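Local coordinates for high-potential iron-sulfur protein isozyme 2 (Ectothiorhodospira shaposhnikovii, PDB 1HPI) that carries electrons in the anaerobic electron transport of purple photosynthetic bacteria, using a high-potential [4Fe-4S] cluster held by cysteines, at residues A27-Y40 and V59-R71. Residues are numbered along the deposited sequence; the frame is centred on the assembly and turned at random.
Sequences AYEEGQTCLNCLLY and VSANGWCTAWVAR. With SF4 (iron/sulfur cluster), chain B.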
ATOM      1  N   ALA A  27       9.071  -9.107  -6.941  1.00  8.36           N
ATOM      2  CA  ALA A  27       9.701  -7.867  -6.518  1.00 11.52           C
ATOM      3  C   ALA A  27       9.621  -7.602  -5.020  1.00 14.36           C
ATOM      4  O   ALA A  27      10.368  -6.792  -4.487  1.00 10.13           O
ATOM      5  CB  ALA A  27       9.018  -6.693  -7.211  1.00 10.21           C
ATOM      6  N   TYR A  28       8.706  -8.271  -4.340  1.00 10.20           N
ATOM      7  CA  TYR A  28       8.532  -8.069  -2.921  1.00 11.01           C
ATOM      8  C   TYR A  28       9.674  -8.580  -2.055  1.00 14.91           C
ATOM      9  O   TYR A  28      10.252  -9.618  -2.326  1.00 11.13           O
ATOM     10  CB  TYR A  28       7.186  -8.680  -2.461  1.00  7.06           C
ATOM     11  CG  TYR A  28       7.014  -8.702  -0.951  1.00 13.90           C
ATOM     12  CD1 TYR A  28       6.540  -7.573  -0.280  1.00  8.86           C
ATOM     13  CD2 TYR A  28       7.313  -9.835  -0.190  1.00 16.40           C
ATOM     14  CE1 TYR A  28       6.377  -7.563   1.108  1.00 11.21           C
ATOM     15  CE2 TYR A  28       7.152  -9.845   1.197  1.00 12.13           C
ATOM     16  CZ  TYR A  28       6.680  -8.706   1.853  1.00 22.37           C
ATOM     17  OH  TYR A  28       6.520  -8.725   3.224  1.00 13.40           O
ATOM     18  N   GLU A  29       9.998  -7.840  -1.004  1.00  8.12           N
ATOM     19  CA  GLU A  29      11.023  -8.242  -0.063  1.00  9.67           C
ATOM     20  C   GLU A  29      10.424  -8.028   1.303  1.00 17.31           C
ATOM     21  O   GLU A  29       9.762  -7.022   1.568  1.00 11.28           O
ATOM     22  CB  GLU A  29      12.390  -7.573  -0.138  1.00 15.04           C
ATOM     23  CG  GLU A  29      12.973  -7.680  -1.542  1.00 22.63           C
ATOM     24  CD  GLU A  29      14.128  -6.742  -1.659  1.00100.00           C
ATOM     25  OE1 GLU A  29      14.792  -6.625  -0.536  1.00 44.49           O
ATOM     26  OE2 GLU A  29      14.449  -6.197  -2.700  1.00100.00           O
ATOM     27  N   GLU A  30      10.645  -8.995   2.166  1.00 11.47           N
ATOM     28  CA  GLU A  30      10.099  -8.891   3.502  1.00 14.79           C
ATOM     29  C   GLU A  30      10.570  -7.638   4.211  1.00 10.35           C
ATOM     30  O   GLU A  30      11.752  -7.313   4.227  1.00 13.86           O
ATOM     31  CB  GLU A  30      10.289 -10.190   4.300  1.00 15.15           C
ATOM     32  CG  GLU A  30       9.259 -11.225   3.811  1.00 22.60           C
ATOM     33  CD  GLU A  30       9.409 -12.593   4.404  1.00 26.90           C
ATOM     34  OE1 GLU A  30      10.115 -12.598   5.506  1.00100.00           O
ATOM     35  OE2 GLU A  30       8.927 -13.589   3.898  1.00 23.51           O
ATOM     36  N   GLY A  31       9.616  -6.928   4.793  1.00 11.85           N
ATOM     37  CA  GLY A  31       9.911  -5.697   5.497  1.00  9.26           C
ATOM     38  C   GLY A  31       9.343  -4.488   4.758  1.00 14.37           C
ATOM     39  O   GLY A  31       9.214  -3.406   5.322  1.00 18.33           O
ATOM     40  N   GLN A  32       9.010  -4.650   3.485  1.00  8.68           N
ATOM     41  CA  GLN A  32       8.456  -3.532   2.737  1.00 10.49           C
ATOM     42  C   GLN A  32       6.976  -3.420   3.066  1.00 12.87           C
ATOM     43  O   GLN A  32       6.243  -4.409   2.965  1.00  9.53           O
ATOM     44  CB  GLN A  32       8.568  -3.772   1.217  1.00 11.41           C
ATOM     45  CG  GLN A  32      10.012  -3.951   0.713  1.00 10.14           C
ATOM     46  CD  GLN A  32      10.104  -4.275  -0.773  1.00 10.34           C
ATOM     47  OE1 GLN A  32       9.109  -4.583  -1.448  1.00 12.49           O
ATOM     48  NE2 GLN A  32      11.323  -4.218  -1.298  1.00 16.16           N
ATOM     49  N   THR A  33       6.532  -2.224   3.446  1.00  7.95           N
ATOM     50  CA  THR A  33       5.136  -1.979   3.773  1.00  7.27           C
ATOM     51  C   THR A  33       4.784  -0.558   3.353  1.00  6.84           C
ATOM     52  O   THR A  33       5.671   0.254   3.065  1.00  5.81           O
ATOM     53  CB  THR A  33       4.805  -2.114   5.282  1.00 10.09           C
ATOM     54  OG1 THR A  33       5.513  -1.118   5.988  1.00 12.62           O
ATOM     55  CG2 THR A  33       5.150  -3.501   5.816  1.00  9.61           C
ATOM     56  N   CYS A  34       3.481  -0.260   3.340  1.00  6.93           N
ATOM     57  CA  CYS A  34       3.060   1.069   2.965  1.00  7.29           C
ATOM     58  C   CYS A  34       3.704   2.039   3.941  1.00 16.59           C
ATOM     59  O   CYS A  34       4.171   3.113   3.570  1.00  7.36           O
ATOM     60  CB  CYS A  34       1.530   1.225   3.028  1.00  4.28           C
ATOM     61  SG  CYS A  34       0.700   0.257   1.757  1.00  7.82           S
ATOM     62  N   LEU A  35       3.725   1.631   5.208  1.00 10.36           N
ATOM     63  CA  LEU A  35       4.304   2.457   6.249  1.00 11.76           C
ATOM     64  C   LEU A  35       5.699   2.968   5.921  1.00 20.82           C
ATOM     65  O   LEU A  35       6.027   4.114   6.234  1.00 13.59           O
ATOM     66  CB  LEU A  35       4.186   1.818   7.646  1.00  9.30           C
ATOM     67  CG  LEU A  35       4.419   2.787   8.810  1.00 19.77           C
ATOM     68  CD1 LEU A  35       3.443   3.959   8.784  1.00 19.21           C
ATOM     69  CD2 LEU A  35       4.247   2.027  10.115  1.00 27.11           C
ATOM     70  N   ASN A  36       6.537   2.152   5.287  1.00 10.76           N
ATOM     71  CA  ASN A  36       7.866   2.635   4.961  1.00 11.62           C
ATOM     72  C   ASN A  36       8.034   2.992   3.479  1.00 13.13           C
ATOM     73  O   ASN A  36       9.144   3.061   2.946  1.00  9.93           O
ATOM     74  CB  ASN A  36       8.961   1.679   5.458  1.00 10.51           C
ATOM     75  CG  ASN A  36       8.824   0.262   4.924  1.00 12.98           C
ATOM     76  OD1 ASN A  36       8.221   0.018   3.871  1.00 11.87           O
ATOM     77  ND2 ASN A  36       9.415  -0.687   5.643  1.00 31.51           N
ATOM     78  N   CYS A  37       6.909   3.227   2.808  1.00  8.62           N
ATOM     79  CA  CYS A  37       6.905   3.573   1.400  1.00  7.10           C
ATOM     80  C   CYS A  37       6.891   5.080   1.187  1.00 10.95           C
ATOM     81  O   CYS A  37       6.137   5.800   1.820  1.00  7.84           O
ATOM     82  CB  CYS A  37       5.661   2.964   0.718  1.00  8.58           C
ATOM     83  SG  CYS A  37       5.521   3.345  -1.049  1.00  7.54           S
ATOM     84  N   LEU A  38       7.721   5.562   0.276  1.00  5.74           N
ATOM     85  CA  LEU A  38       7.783   6.973  -0.024  1.00  9.26           C
ATOM     86  C   LEU A  38       6.434   7.584  -0.437  1.00 13.20           C
ATOM     87  O   LEU A  38       6.194   8.758  -0.169  1.00 13.06           O
ATOM     88  CB  LEU A  38       8.778   7.115  -1.186  1.00 16.67           C
ATOM     89  CG  LEU A  38       8.979   8.538  -1.682  1.00 28.83           C
ATOM     90  CD1 LEU A  38       9.618   9.368  -0.583  1.00 20.20           C
ATOM     91  CD2 LEU A  38       9.923   8.511  -2.874  1.00 27.69           C
ATOM     92  N   LEU A  39       5.534   6.817  -1.088  1.00  9.27           N
ATOM     93  CA  LEU A  39       4.230   7.310  -1.546  1.00  6.93           C
ATOM     94  C   LEU A  39       3.136   7.407  -0.481  1.00  8.45           C
ATOM     95  O   LEU A  39       2.038   7.905  -0.738  1.00  8.54           O
ATOM     96  CB  LEU A  39       3.748   6.615  -2.838  1.00  8.71           C
ATOM     97  CG  LEU A  39       4.847   6.483  -3.898  1.00 14.39           C
ATOM     98  CD1 LEU A  39       4.304   5.815  -5.154  1.00 28.16           C
ATOM     99  CD2 LEU A  39       5.438   7.839  -4.250  1.00 16.63           C
ATOM    100  N   TYR A  40       3.464   6.910   0.714  1.00  7.77           N
ATOM    101  CA  TYR A  40       2.576   6.916   1.876  1.00 10.44           C
ATOM    102  C   TYR A  40       2.895   8.242   2.527  1.00 13.43           C
ATOM    103  O   TYR A  40       3.888   8.413   3.236  1.00 14.66           O
ATOM    104  CB  TYR A  40       2.873   5.725   2.801  1.00  7.20           C
ATOM    105  CG  TYR A  40       1.847   5.403   3.865  1.00  5.82           C
ATOM    106  CD1 TYR A  40       0.598   4.846   3.577  1.00 10.52           C
ATOM    107  CD2 TYR A  40       2.167   5.642   5.203  1.00 16.12           C
ATOM    108  CE1 TYR A  40      -0.314   4.540   4.590  1.00 13.85           C
ATOM    109  CE2 TYR A  40       1.268   5.341   6.227  1.00  9.25           C
ATOM    110  CZ  TYR A  40       0.023   4.787   5.923  1.00 15.85           C
ATOM    111  OH  TYR A  40      -0.877   4.479   6.916  1.00 11.52           O
ATOM    112  N   VAL A  59      -4.928   3.668   2.354  1.00  8.63           N
ATOM    113  CA  VAL A  59      -4.363   2.332   2.198  1.00  7.75           C
ATOM    114  C   VAL A  59      -3.916   1.826   3.565  1.00 11.95           C
ATOM    115  O   VAL A  59      -3.710   2.626   4.483  1.00 10.40           O
ATOM    116  CB  VAL A  59      -3.223   2.255   1.188  1.00  8.43           C
ATOM    117  CG1 VAL A  59      -3.720   2.786  -0.155  1.00 13.06           C
ATOM    118  CG2 VAL A  59      -2.022   3.054   1.674  1.00  6.67           C
ATOM    119  N   SER A  60      -3.772   0.512   3.698  1.00  5.08           N
ATOM    120  CA  SER A  60      -3.343  -0.103   4.938  1.00  6.20           C
ATOM    121  C   SER A  60      -1.864   0.150   5.229  1.00 12.67           C
ATOM    122  O   SER A  60      -1.003  -0.108   4.387  1.00  6.93           O
ATOM    123  CB  SER A  60      -3.598  -1.595   4.816  1.00  7.36           C
ATOM    124  OG  SER A  60      -2.988  -2.264   5.901  1.00  9.86           O
ATOM    125  N   ALA A  61      -1.532   0.655   6.421  1.00  8.87           N
ATOM    126  CA  ALA A  61      -0.133   0.900   6.749  1.00 14.11           C
ATOM    127  C   ALA A  61       0.696  -0.389   6.672  1.00 11.32           C
ATOM    128  O   ALA A  61       1.914  -0.390   6.460  1.00 10.24           O
ATOM    129  CB  ALA A  61      -0.021   1.520   8.132  1.00 11.46           C
ATOM    130  N   ASN A  62       0.029  -1.519   6.846  1.00  5.14           N
ATOM    131  CA  ASN A  62       0.738  -2.787   6.790  1.00  8.49           C
ATOM    132  C   ASN A  62       0.663  -3.458   5.431  1.00 11.83           C
ATOM    133  O   ASN A  62       1.058  -4.616   5.308  1.00 10.37           O
ATOM    134  CB  ASN A  62       0.135  -3.812   7.763  1.00 15.15           C
ATOM    135  CG  ASN A  62      -0.013  -3.246   9.146  1.00 27.58           C
ATOM    136  OD1 ASN A  62      -1.131  -3.117   9.659  1.00 55.85           O
ATOM    137  ND2 ASN A  62       1.120  -2.893   9.744  1.00 26.61           N
ATOM    138  N   GLY A  63       0.152  -2.744   4.430  1.00  9.54           N
ATOM    139  CA  GLY A  63       0.003  -3.281   3.080  1.00  5.80           C
ATOM    140  C   GLY A  63       1.221  -3.163   2.166  1.00  4.37           C
ATOM    141  O   GLY A  63       2.335  -2.872   2.603  1.00  7.16           O
ATOM    142  N   TRP A  64       0.983  -3.400   0.876  1.00  6.38           N
ATOM    143  CA  TRP A  64       2.035  -3.344  -0.124  1.00  7.16           C
ATOM    144  C   TRP A  64       1.439  -3.380  -1.521  1.00  7.57           C
ATOM    145  O   TRP A  64       0.352  -3.904  -1.701  1.00  9.31           O
ATOM    146  CB  TRP A  64       2.918  -4.615   0.020  1.00  5.93           C
ATOM    147  CG  TRP A  64       4.119  -4.644  -0.880  1.00  7.70           C
ATOM    148  CD1 TRP A  64       5.346  -4.160  -0.585  1.00 10.33           C
ATOM    149  CD2 TRP A  64       4.214  -5.195  -2.201  1.00  9.67           C
ATOM    150  NE1 TRP A  64       6.202  -4.356  -1.637  1.00  9.84           N
ATOM    151  CE2 TRP A  64       5.537  -4.997  -2.645  1.00  9.42           C
ATOM    152  CE3 TRP A  64       3.311  -5.829  -3.045  1.00  6.51           C
ATOM    153  CZ2 TRP A  64       5.963  -5.424  -3.908  1.00 13.96           C
ATOM    154  CZ3 TRP A  64       3.730  -6.246  -4.288  1.00  7.00           C
ATOM    155  CH2 TRP A  64       5.041  -6.048  -4.717  1.00  1.93           C
ATOM    156  N   CYS A  65       2.150  -2.850  -2.502  1.00  8.95           N
ATOM    157  CA  CYS A  65       1.722  -2.861  -3.887  1.00  8.20           C
ATOM    158  C   CYS A  65       3.007  -2.763  -4.690  1.00  8.75           C
ATOM    159  O   CYS A  65       4.069  -2.447  -4.136  1.00  4.80           O
ATOM    160  CB  CYS A  65       0.671  -1.806  -4.308  1.00  3.13           C
ATOM    161  SG  CYS A  65       1.378  -0.180  -4.677  1.00  7.35           S
ATOM    162  N   THR A  66       2.916  -3.033  -5.985  1.00  9.41           N
ATOM    163  CA  THR A  66       4.076  -2.993  -6.873  1.00 10.28           C
ATOM    164  C   THR A  66       4.766  -1.639  -6.991  1.00 11.82           C
ATOM    165  O   THR A  66       5.921  -1.557  -7.430  1.00  9.30           O
ATOM    166  CB  THR A  66       3.778  -3.598  -8.262  1.00  6.53           C
ATOM    167  OG1 THR A  66       2.786  -2.821  -8.916  1.00  6.81           O
ATOM    168  CG2 THR A  66       3.331  -5.051  -8.156  1.00  6.41           C
ATOM    169  N   ALA A  67       4.068  -0.571  -6.605  1.00  9.67           N
ATOM    170  CA  ALA A  67       4.650   0.752  -6.667  1.00 10.28           C
ATOM    171  C   ALA A  67       5.480   1.050  -5.416  1.00  7.21           C
ATOM    172  O   ALA A  67       5.972   2.162  -5.238  1.00  7.87           O
ATOM    173  CB  ALA A  67       3.617   1.838  -6.924  1.00  6.98           C
ATOM    174  N   TRP A  68       5.659   0.071  -4.529  1.00  8.59           N
ATOM    175  CA  TRP A  68       6.456   0.317  -3.334  1.00 11.85           C
ATOM    176  C   TRP A  68       7.856   0.840  -3.652  1.00 17.13           C
ATOM    177  O   TRP A  68       8.564   0.323  -4.523  1.00  7.27           O
ATOM    178  CB  TRP A  68       6.594  -0.939  -2.456  1.00  5.60           C
ATOM    179  CG  TRP A  68       7.301  -0.616  -1.181  1.00  9.08           C
ATOM    180  CD1 TRP A  68       6.715  -0.268  -0.011  1.00  7.13           C
ATOM    181  CD2 TRP A  68       8.713  -0.597  -0.950  1.00 11.91           C
ATOM    182  NE1 TRP A  68       7.672  -0.025   0.945  1.00  6.66           N
ATOM    183  CE2 TRP A  68       8.903  -0.223   0.400  1.00 10.45           C
ATOM    184  CE3 TRP A  68       9.834  -0.867  -1.742  1.00 10.73           C
ATOM    185  CZ2 TRP A  68      10.183  -0.116   0.954  1.00 13.79           C
ATOM    186  CZ3 TRP A  68      11.096  -0.756  -1.189  1.00 12.70           C
ATOM    187  CH2 TRP A  68      11.267  -0.383   0.144  1.00  9.80           C
ATOM    188  N   VAL A  69       8.256   1.881  -2.929  1.00 10.12           N
ATOM    189  CA  VAL A  69       9.566   2.489  -3.090  1.00  7.64           C
ATOM    190  C   VAL A  69      10.029   3.006  -1.716  1.00  9.96           C
ATOM    191  O   VAL A  69       9.267   3.614  -0.970  1.00 10.00           O
ATOM    192  CB  VAL A  69       9.617   3.469  -4.277  1.00 11.03           C
ATOM    193  CG1 VAL A  69       8.612   4.588  -4.095  1.00 15.84           C
ATOM    194  CG2 VAL A  69      10.997   4.077  -4.480  1.00 19.23           C
ATOM    195  N   ALA A  70      11.277   2.741  -1.339  1.00 12.86           N
ATOM    196  CA  ALA A  70      11.773   3.183  -0.044  1.00 11.48           C
ATOM    197  C   ALA A  70      11.722   4.667   0.184  1.00 18.11           C
ATOM    198  O   ALA A  70      11.946   5.489  -0.704  1.00 17.96           O
ATOM    199  CB  ALA A  70      13.218   2.768   0.179  1.00 14.50           C
ATOM    200  N   ARG A  71      11.439   4.988   1.430  1.00 17.36           N
ATOM    201  CA  ARG A  71      11.372   6.366   1.850  1.00 22.89           C
ATOM    202  C   ARG A  71      12.798   6.903   1.845  1.00 35.54           C
ATOM    203  O   ARG A  71      12.976   8.109   1.566  1.00 50.90           O
ATOM    204  CB  ARG A  71      10.779   6.427   3.248  1.00 13.64           C
ATOM    205  CG  ARG A  71       9.799   7.558   3.491  1.00 37.40           C
ATOM    206  CD  ARG A  71       9.407   7.554   4.960  1.00100.00           C
ATOM    207  NE  ARG A  71       8.124   6.906   5.184  1.00 28.55           N
ATOM    208  CZ  ARG A  71       7.025   7.379   4.612  1.00 43.80           C
ATOM    209  NH1 ARG A  71       7.069   8.449   3.823  1.00 39.08           N
ATOM    210  NH2 ARG A  71       5.852   6.790   4.822  1.00 16.67           N
ATOM    211  OXT ARG A  71      13.727   6.104   2.101  1.00 76.84           O
TER
HETATM  212 FE1  SF4 B  80       1.417   1.219  -0.138  1.00  8.54          FE
HETATM  213 FE2  SF4 B  80       3.493   2.505  -1.378  1.00 10.35          FE
HETATM  214 FE3  SF4 B  80       0.899   3.271  -1.813  1.00  9.58          FE
HETATM  215 FE4  SF4 B  80       1.775   0.869  -2.761  1.00  8.32          FE
HETATM  216  S1  SF4 B  80       2.547   2.904  -3.337  1.00  8.26           S
HETATM  217  S2  SF4 B  80      -0.170   1.257  -1.699  1.00  8.80           S
HETATM  218  S3  SF4 B  80       3.219   0.288  -1.178  1.00  7.13           S
HETATM  219  S4  SF4 B  80       2.013   3.329   0.153  1.00  8.22           S
HETATM  220  O   HOH W   1      11.910   2.832   3.471  1.00 29.66           O
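Cys-37 CB packs against Trp-68 CD1 at 3.5 Å, beside the [4Fe-4S] cluster. Cys-34 SG binds FE1, Cys-37 SG binds FE2 and Cys-65 SG binds FE4, each at 2.2 Å. Cys-51, the fourth ligand, comes from outside both segments. Trp-68 CD1 approaches SF4 S3 at the indole edge, and Tyr-40 CB, Leu-39 CD1 and Ala-67 CB meet other sulfides. Val-69 N gives a weak hydrogen bond to Cys-37 SG, and Leu-39 N gives another bond to the same sulfur.

The next shell holds the indoles in place. Gln-32 lies flat on Trp-68: its CG is 3.6 Å from the centroid of the six-membered ring, and the amide is nearly parallel to the indole. With CG anti to the carbonyl carbon (chi1 -60°) and the chain extended beyond, Gln-32 OE1 reaches Trp-64 NE1 at 2.9 Å, which donates in the carbonyl plane onto a lone pair. Tyr-28 points its ring edge at one face of Trp-64, a T-shaped pair with planes at 90°. Trp-68 NE1 is shared between Thr-33 O (2.9 Å) and Asn-36 OD1 (3.0 Å). Thr-33 N reaches that OD1 from the other face of the amide. A phenylalanine in place of Trp-68 has no indole N-H, and the Thr-33 carbonyl and Asn-36 amide would probably be held less firmly.

Farther out, Arg-71 NH1 and NH2 both grip Tyr-40 O, and NH2 also binds Leu-35 O at 3.0 Å. Leu-38 N to Val-69 O (2.8 Å) ties the two segments together beside it. The apolar and aromatic cover probably limits water access, consistent with a HiPIP cluster working between the 2+ and 3+ states. The N-H groups on Cys-37 SG would probably ease its negative charge.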